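Local coordinates for protein transcriptional regulator, LacI family (Burkholderia phymatum, PDB 2RGY) that probably regulates transcription as a LacI-family repressor or activator, its periplasmic-binding-protein-like region likely sensing a small sugar-type effector, at residues L8-G20 against L34-G46. Residues are numbered along the deposited sequence; the frame is centred on the assembly and turned at random.
Sequences LGIIGLFVPTFFG and LRAVHRHVVVATG
Ile10 and Val42 meet where two parallel strands, 10-14 and 40-44, zip together: CG2 of Ile10 presses on CG2 of Val42 at 3.4 Å, tighter than an ordinary methyl contact. The strands illustrate how a right-handed beta-alpha-beta crossover closes. Six backbone hydrogen bonds alternate in direction, from His40 N to Gly9 O through to Val15 N to Ala44 O. On the face of Ile11 and Leu13, Ile11 CD1 reaches CD2 of Leu34, 3.6 Å away on the last turn of the linking helix, and Leu13 CB lies 3.9 Å from Val41 CG2. Beyond the strand the chain turns aside, and the Phe18 ring comes to lie by Val43 and Thr45. Thr45 donates from OG1 to Val15 O at 2.8 Å; a chi1 of -174° swings the hydroxyl away from the backbone N and beside the carbonyl carbon. Its CG2 rests 3.5 Å from Phe18 CE2, and Phe18 CE1 is 3.3 Å from Val43 CG1.

The partly exposed margins are looser: water bridges Gly9 O and His40 ND1, another joins Pro16 O to Gly46 O, and Arg39 lays CB and CG beside Gly9 O, with Gly9 CA near its guanidinium edge. His40 NE2 is hydrogen-bonded to Phe62 O of the second subunit. Strand 10-14 lies between 40-44 and 70-73; helix 52-65 packs against Phe14 and Val42, helix 244-260 against Ile11, and strand 40-44 pairs antiparallel with a second-subunit strand, continuing the sheet across the dimer.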
ATOM      1  N   LEU A   8      10.232  16.662 -23.105  1.00 23.48           N
ATOM      2  CA  LEU A   8       8.931  16.849 -22.392  1.00 22.50           C
ATOM      3  C   LEU A   8       9.144  17.050 -20.896  1.00 21.85           C
ATOM      4  O   LEU A   8       8.310  17.645 -20.218  1.00 24.00           O
ATOM      5  CB  LEU A   8       8.024  15.634 -22.626  1.00 24.75           C
ATOM      6  CG  LEU A   8       6.658  15.554 -21.938  1.00 25.60           C
ATOM      7  CD1 LEU A   8       5.762  16.720 -22.363  1.00 25.96           C
ATOM      8  CD2 LEU A   8       6.006  14.226 -22.325  1.00 25.89           C
ATOM      9  N   GLY A   9      10.262  16.551 -20.383  1.00 20.46           N
ATOM     10  CA  GLY A   9      10.553  16.686 -18.966  1.00 20.80           C
ATOM     11  C   GLY A   9       9.777  15.707 -18.097  1.00 21.32           C
ATOM     12  O   GLY A   9       9.604  15.936 -16.898  1.00 21.61           O
ATOM     13  N   ILE A  10       9.306  14.621 -18.706  1.00 20.37           N
ATOM     14  CA  ILE A  10       8.545  13.599 -17.989  1.00 19.73           C
ATOM     15  C   ILE A  10       9.043  12.199 -18.314  1.00 17.32           C
ATOM     16  O   ILE A  10       9.339  11.879 -19.468  1.00 16.87           O
ATOM     17  CB  ILE A  10       7.039  13.597 -18.367  1.00 22.14           C
ATOM     18  CG1 ILE A  10       6.492  15.018 -18.460  1.00 25.22           C
ATOM     19  CG2 ILE A  10       6.253  12.811 -17.341  1.00 24.65           C
ATOM     20  CD1 ILE A  10       6.726  15.851 -17.245  1.00 29.38           C
ATOM     21  N   ILE A  11       9.132  11.365 -17.291  1.00 16.17           N
ATOM     22  CA  ILE A  11       9.529   9.988 -17.480  1.00 16.99           C
ATOM     23  C   ILE A  11       8.286   9.181 -17.148  1.00 17.88           C
ATOM     24  O   ILE A  11       7.566   9.508 -16.209  1.00 18.27           O
ATOM     25  CB  ILE A  11      10.714   9.607 -16.558  1.00 18.54           C
ATOM     26  CG1 ILE A  11      12.016  10.128 -17.175  1.00 19.21           C
ATOM     27  CG2 ILE A  11      10.782   8.094 -16.366  1.00 18.70           C
ATOM     28  CD1 ILE A  11      13.274   9.726 -16.424  1.00 23.12           C
ATOM     29  N   GLY A  12       7.997   8.160 -17.942  1.00 18.55           N
ATOM     30  CA  GLY A  12       6.819   7.355 -17.676  1.00 18.82           C
ATOM     31  C   GLY A  12       7.154   6.177 -16.787  1.00 18.94           C
ATOM     32  O   GLY A  12       8.278   5.690 -16.820  1.00 20.11           O
ATOM     33  N   LEU A  13       6.190   5.723 -15.992  1.00 16.95           N
ATOM     34  CA  LEU A  13       6.405   4.595 -15.095  1.00 17.49           C
ATOM     35  C   LEU A  13       5.228   3.626 -15.079  1.00 15.70           C
ATOM     36  O   LEU A  13       4.097   4.021 -14.803  1.00 15.18           O
ATOM     37  CB  LEU A  13       6.643   5.088 -13.664  1.00 16.73           C
ATOM     38  CG  LEU A  13       6.560   4.020 -12.564  1.00 17.23           C
ATOM     39  CD1 LEU A  13       7.628   2.955 -12.769  1.00 17.13           C
ATOM     40  CD2 LEU A  13       6.733   4.686 -11.204  1.00 20.56           C
ATOM     41  N   PHE A  14       5.491   2.361 -15.377  1.00 15.75           N
ATOM     42  CA  PHE A  14       4.429   1.371 -15.331  1.00 16.65           C
ATOM     43  C   PHE A  14       4.631   0.421 -14.155  1.00 16.83           C
ATOM     44  O   PHE A  14       5.724  -0.108 -13.950  1.00 16.88           O
ATOM     45  CB  PHE A  14       4.370   0.524 -16.596  1.00 14.85           C
ATOM     46  CG  PHE A  14       3.392  -0.613 -16.496  1.00 17.37           C
ATOM     47  CD1 PHE A  14       2.035  -0.400 -16.726  1.00 15.80           C
ATOM     48  CD2 PHE A  14       3.820  -1.890 -16.109  1.00 17.34           C
ATOM     49  CE1 PHE A  14       1.104  -1.442 -16.573  1.00 17.33           C
ATOM     50  CE2 PHE A  14       2.903  -2.941 -15.950  1.00 17.88           C
ATOM     51  CZ  PHE A  14       1.539  -2.714 -16.184  1.00 15.70           C
ATOM     52  N   VAL A  15       3.570   0.220 -13.388  1.00 17.27           N
ATOM     53  CA  VAL A  15       3.577  -0.703 -12.266  1.00 18.52           C
ATOM     54  C   VAL A  15       2.275  -1.485 -12.433  1.00 19.73           C
ATOM     55  O   VAL A  15       1.242  -0.918 -12.809  1.00 19.88           O
ATOM     56  CB  VAL A  15       3.587   0.023 -10.903  1.00 17.73           C
ATOM     57  CG1 VAL A  15       4.902   0.752 -10.712  1.00 20.69           C
ATOM     58  CG2 VAL A  15       2.421   0.994 -10.820  1.00 18.99           C
ATOM     59  N   PRO A  16       2.309  -2.796 -12.179  1.00 20.72           N
ATOM     60  CA  PRO A  16       1.101  -3.614 -12.325  1.00 22.35           C
ATOM     61  C   PRO A  16      -0.040  -3.269 -11.372  1.00 23.62           C
ATOM     62  O   PRO A  16      -1.170  -3.714 -11.581  1.00 25.35           O
ATOM     63  CB  PRO A  16       1.622  -5.031 -12.127  1.00 21.51           C
ATOM     64  CG  PRO A  16       2.792  -4.836 -11.205  1.00 23.29           C
ATOM     65  CD  PRO A  16       3.460  -3.615 -11.764  1.00 20.84           C
ATOM     66  N   THR A  17       0.249  -2.473 -10.343  1.00 23.16           N
ATOM     67  CA  THR A  17      -0.766  -2.076  -9.362  1.00 23.94           C
ATOM     68  C   THR A  17      -0.185  -1.049  -8.388  1.00 23.13           C
ATOM     69  O   THR A  17       1.024  -1.010  -8.182  1.00 23.66           O
ATOM     70  CB  THR A  17      -1.271  -3.312  -8.566  1.00 26.17           C
ATOM     71  OG1 THR A  17      -2.356  -2.935  -7.707  1.00 27.84           O
ATOM     72  CG2 THR A  17      -0.145  -3.904  -7.729  1.00 27.46           C
ATOM     73  N   PHE A  18      -1.040  -0.203  -7.818  1.00 22.28           N
ATOM     74  CA  PHE A  18      -0.596   0.814  -6.864  1.00 23.73           C
ATOM     75  C   PHE A  18      -0.561   0.268  -5.444  1.00 25.32           C
ATOM     76  O   PHE A  18      -0.098   0.949  -4.530  1.00 25.76           O
ATOM     77  CB  PHE A  18      -1.536   2.021  -6.881  1.00 24.70           C
ATOM     78  CG  PHE A  18      -1.475   2.827  -8.141  1.00 25.17           C
ATOM     79  CD1 PHE A  18      -0.382   3.653  -8.400  1.00 26.85           C
ATOM     80  CD2 PHE A  18      -2.526   2.783  -9.060  1.00 26.22           C
ATOM     81  CE1 PHE A  18      -0.327   4.435  -9.565  1.00 28.33           C
ATOM     82  CE2 PHE A  18      -2.495   3.555 -10.234  1.00 27.88           C
ATOM     83  CZ  PHE A  18      -1.389   4.389 -10.490  1.00 28.79           C
ATOM     84  N   PHE A  19      -1.062  -0.949  -5.255  1.00 25.49           N
ATOM     85  CA  PHE A  19      -1.105  -1.550  -3.926  1.00 25.56           C
ATOM     86  C   PHE A  19       0.079  -2.425  -3.553  1.00 26.10           C
ATOM     87  O   PHE A  19       0.651  -3.110  -4.395  1.00 25.24           O
ATOM     88  CB  PHE A  19      -2.389  -2.351  -3.769  1.00 26.02           C
ATOM     89  CG  PHE A  19      -3.626  -1.546  -4.031  1.00 26.80           C
ATOM     90  CD1 PHE A  19      -4.280  -1.624  -5.261  1.00 27.03           C
ATOM     91  CD2 PHE A  19      -4.121  -0.687  -3.051  1.00 25.97           C
ATOM     92  CE1 PHE A  19      -5.421  -0.849  -5.519  1.00 28.08           C
ATOM     93  CE2 PHE A  19      -5.258   0.096  -3.288  1.00 27.06           C
ATOM     94  CZ  PHE A  19      -5.911   0.016  -4.524  1.00 27.03           C
ATOM     95  N   GLY A  20       0.406  -2.419  -2.261  1.00 26.90           N
ATOM     96  CA  GLY A  20       1.530  -3.183  -1.754  1.00 26.40           C
ATOM     97  C   GLY A  20       2.656  -2.193  -1.533  1.00 26.78           C
ATOM     98  O   GLY A  20       2.915  -1.371  -2.410  1.00 26.60           O
ATOM     99  N   LEU A  34      13.277  11.933  -9.791  1.00 19.05           N
ATOM    100  CA  LEU A  34      12.832  12.867 -10.813  1.00 19.10           C
ATOM    101  C   LEU A  34      12.650  14.264 -10.229  1.00 18.91           C
ATOM    102  O   LEU A  34      12.976  15.253 -10.877  1.00 16.96           O
ATOM    103  CB  LEU A  34      11.523  12.388 -11.438  1.00 18.97           C
ATOM    104  CG  LEU A  34      11.655  11.340 -12.536  1.00 20.84           C
ATOM    105  CD1 LEU A  34      10.288  10.814 -12.891  1.00 24.61           C
ATOM    106  CD2 LEU A  34      12.308  11.965 -13.756  1.00 23.69           C
ATOM    107  N   ARG A  35      12.128  14.343  -9.008  1.00 18.47           N
ATOM    108  CA  ARG A  35      11.930  15.636  -8.363  1.00 19.55           C
ATOM    109  C   ARG A  35      13.291  16.309  -8.194  1.00 20.60           C
ATOM    110  O   ARG A  35      13.432  17.512  -8.413  1.00 19.24           O
ATOM    111  CB  ARG A  35      11.293  15.463  -6.988  1.00 19.97           C
ATOM    112  CG  ARG A  35      10.866  16.775  -6.354  1.00 20.42           C
ATOM    113  CD  ARG A  35       9.579  17.271  -7.005  1.00 20.66           C
ATOM    114  NE  ARG A  35       8.508  16.291  -6.836  1.00 22.60           N
ATOM    115  CZ  ARG A  35       7.780  16.153  -5.730  1.00 21.54           C
ATOM    116  NH1 ARG A  35       7.986  16.941  -4.679  1.00 18.31           N
ATOM    117  NH2 ARG A  35       6.860  15.198  -5.666  1.00 20.11           N
ATOM    118  N   ALA A  36      14.283  15.510  -7.809  1.00 20.17           N
ATOM    119  CA  ALA A  36      15.646  15.991  -7.604  1.00 22.23           C
ATOM    120  C   ALA A  36      16.181  16.723  -8.837  1.00 22.54           C
ATOM    121  O   ALA A  36      17.000  17.641  -8.714  1.00 22.47           O
ATOM    122  CB  ALA A  36      16.562  14.819  -7.252  1.00 22.02           C
ATOM    123  N   VAL A  37      15.745  16.309 -10.025  1.00 20.89           N
ATOM    124  CA  VAL A  37      16.190  16.984 -11.238  1.00 20.67           C
ATOM    125  C   VAL A  37      15.084  17.862 -11.803  1.00 21.75           C
ATOM    126  O   VAL A  37      15.052  18.158 -12.998  1.00 22.07           O
ATOM    127  CB  VAL A  37      16.689  15.993 -12.314  1.00 20.97           C
ATOM    128  CG1 VAL A  37      17.903  15.253 -11.791  1.00 22.55           C
ATOM    129  CG2 VAL A  37      15.589  15.021 -12.710  1.00 19.24           C
ATOM    130  N   HIS A  38      14.181  18.274 -10.918  1.00 22.63           N
ATOM    131  CA  HIS A  38      13.070  19.157 -11.265  1.00 22.59           C
ATOM    132  C   HIS A  38      12.193  18.676 -12.415  1.00 21.60           C
ATOM    133  O   HIS A  38      11.757  19.475 -13.242  1.00 19.40           O
ATOM    134  CB  HIS A  38      13.617  20.551 -11.581  1.00 26.38           C
ATOM    135  CG  HIS A  38      14.515  21.094 -10.514  1.00 30.42           C
ATOM    136  ND1 HIS A  38      14.088  21.305  -9.220  1.00 32.95           N
ATOM    137  CD2 HIS A  38      15.825  21.440 -10.540  1.00 32.21           C
ATOM    138  CE1 HIS A  38      15.096  21.756  -8.493  1.00 34.54           C
ATOM    139  NE2 HIS A  38      16.160  21.848  -9.270  1.00 34.09           N
ATOM    140  N   ARG A  39      11.928  17.376 -12.459  1.00 20.36           N
ATOM    141  CA  ARG A  39      11.090  16.815 -13.506  1.00 19.73           C
ATOM    142  C   ARG A  39       9.985  15.940 -12.916  1.00 18.78           C
ATOM    143  O   ARG A  39      10.013  15.619 -11.731  1.00 18.98           O
ATOM    144  CB  ARG A  39      11.953  16.051 -14.511  1.00 20.35           C
ATOM    145  CG  ARG A  39      12.846  16.999 -15.323  1.00 23.64           C
ATOM    146  CD  ARG A  39      13.766  16.265 -16.278  1.00 22.48           C
ATOM    147  NE  ARG A  39      14.510  17.164 -17.165  1.00 23.68           N
ATOM    148  CZ  ARG A  39      15.662  17.761 -16.860  1.00 23.04           C
ATOM    149  NH1 ARG A  39      16.232  17.577 -15.675  1.00 21.29           N
ATOM    150  NH2 ARG A  39      16.271  18.515 -17.763  1.00 22.66           N
ATOM    151  N   HIS A  40       9.024  15.551 -13.748  1.00 16.61           N
ATOM    152  CA  HIS A  40       7.876  14.782 -13.285  1.00 16.88           C
ATOM    153  C   HIS A  40       7.748  13.330 -13.744  1.00 17.41           C
ATOM    154  O   HIS A  40       8.435  12.871 -14.655  1.00 18.52           O
ATOM    155  CB  HIS A  40       6.595  15.515 -13.672  1.00 16.14           C
ATOM    156  CG  HIS A  40       6.555  16.949 -13.244  1.00 17.68           C
ATOM    157  ND1 HIS A  40       7.323  17.930 -13.838  1.00 17.83           N
ATOM    158  CD2 HIS A  40       5.804  17.575 -12.309  1.00 18.46           C
ATOM    159  CE1 HIS A  40       7.039  19.098 -13.291  1.00 17.22           C
ATOM    160  NE2 HIS A  40       6.121  18.912 -12.362  1.00 18.82           N
ATOM    161  N   VAL A  41       6.833  12.618 -13.105  1.00 17.46           N
ATOM    162  CA  VAL A  41       6.589  11.231 -13.437  1.00 17.89           C
ATOM    163  C   VAL A  41       5.109  11.013 -13.735  1.00 17.55           C
ATOM    164  O   VAL A  41       4.233  11.483 -13.007  1.00 17.69           O
ATOM    165  CB  VAL A  41       6.994  10.309 -12.279  1.00 20.44           C
ATOM    166  CG1 VAL A  41       6.208  10.679 -11.041  1.00 23.18           C
ATOM    167  CG2 VAL A  41       6.754   8.856 -12.648  1.00 19.27           C
ATOM    168  N   VAL A  42       4.844  10.327 -14.834  1.00 16.97           N
ATOM    169  CA  VAL A  42       3.491   9.985 -15.216  1.00 17.23           C
ATOM    170  C   VAL A  42       3.408   8.500 -14.904  1.00 17.68           C
ATOM    171  O   VAL A  42       4.259   7.726 -15.345  1.00 18.11           O
ATOM    172  CB  VAL A  42       3.246  10.198 -16.718  1.00 18.29           C
ATOM    173  CG1 VAL A  42       2.003   9.427 -17.155  1.00 18.04           C
ATOM    174  CG2 VAL A  42       3.060  11.681 -16.998  1.00 19.51           C
ATOM    175  N   VAL A  43       2.407   8.104 -14.127  1.00 16.59           N
ATOM    176  CA  VAL A  43       2.260   6.702 -13.774  1.00 20.04           C
ATOM    177  C   VAL A  43       1.107   6.061 -14.523  1.00 20.71           C
ATOM    178  O   VAL A  43       0.102   6.711 -14.834  1.00 19.93           O
ATOM    179  CB  VAL A  43       2.016   6.510 -12.258  1.00 21.77           C
ATOM    180  CG1 VAL A  43       1.971   5.015 -11.920  1.00 24.92           C
ATOM    181  CG2 VAL A  43       3.116   7.190 -11.468  1.00 24.05           C
ATOM    182  N   ALA A  44       1.268   4.776 -14.812  1.00 21.32           N
ATOM    183  CA  ALA A  44       0.248   4.019 -15.506  1.00 21.94           C
ATOM    184  C   ALA A  44       0.242   2.600 -14.944  1.00 21.59           C
ATOM    185  O   ALA A  44       1.294   2.053 -14.619  1.00 21.39           O
ATOM    186  CB  ALA A  44       0.544   3.996 -16.989  1.00 22.12           C
ATOM    187  N   THR A  45      -0.945   2.024 -14.802  1.00 21.93           N
ATOM    188  CA  THR A  45      -1.077   0.664 -14.307  1.00 22.65           C
ATOM    189  C   THR A  45      -2.047  -0.078 -15.216  1.00 23.72           C
ATOM    190  O   THR A  45      -2.640   0.520 -16.115  1.00 22.25           O
ATOM    191  CB  THR A  45      -1.599   0.629 -12.862  1.00 25.16           C
ATOM    192  OG1 THR A  45      -1.562  -0.725 -12.388  1.00 30.13           O
ATOM    193  CG2 THR A  45      -3.035   1.156 -12.783  1.00 24.02           C
ATOM    194  N   GLY A  46      -2.203  -1.378 -14.996  1.00 22.82           N
ATOM    195  CA  GLY A  46      -3.103  -2.150 -15.837  1.00 25.62           C
ATOM    196  C   GLY A  46      -4.574  -1.810 -15.667  1.00 26.60           C
ATOM    197  O   GLY A  46      -5.095  -1.855 -14.550  1.00 26.64           O
TER
HETATM  198  O   HOH W   1       8.680  18.300 -16.284  1.00 20.93           O
HETATM  199  O   HOH W   2      -3.884  -2.996 -11.933  1.00 35.44           O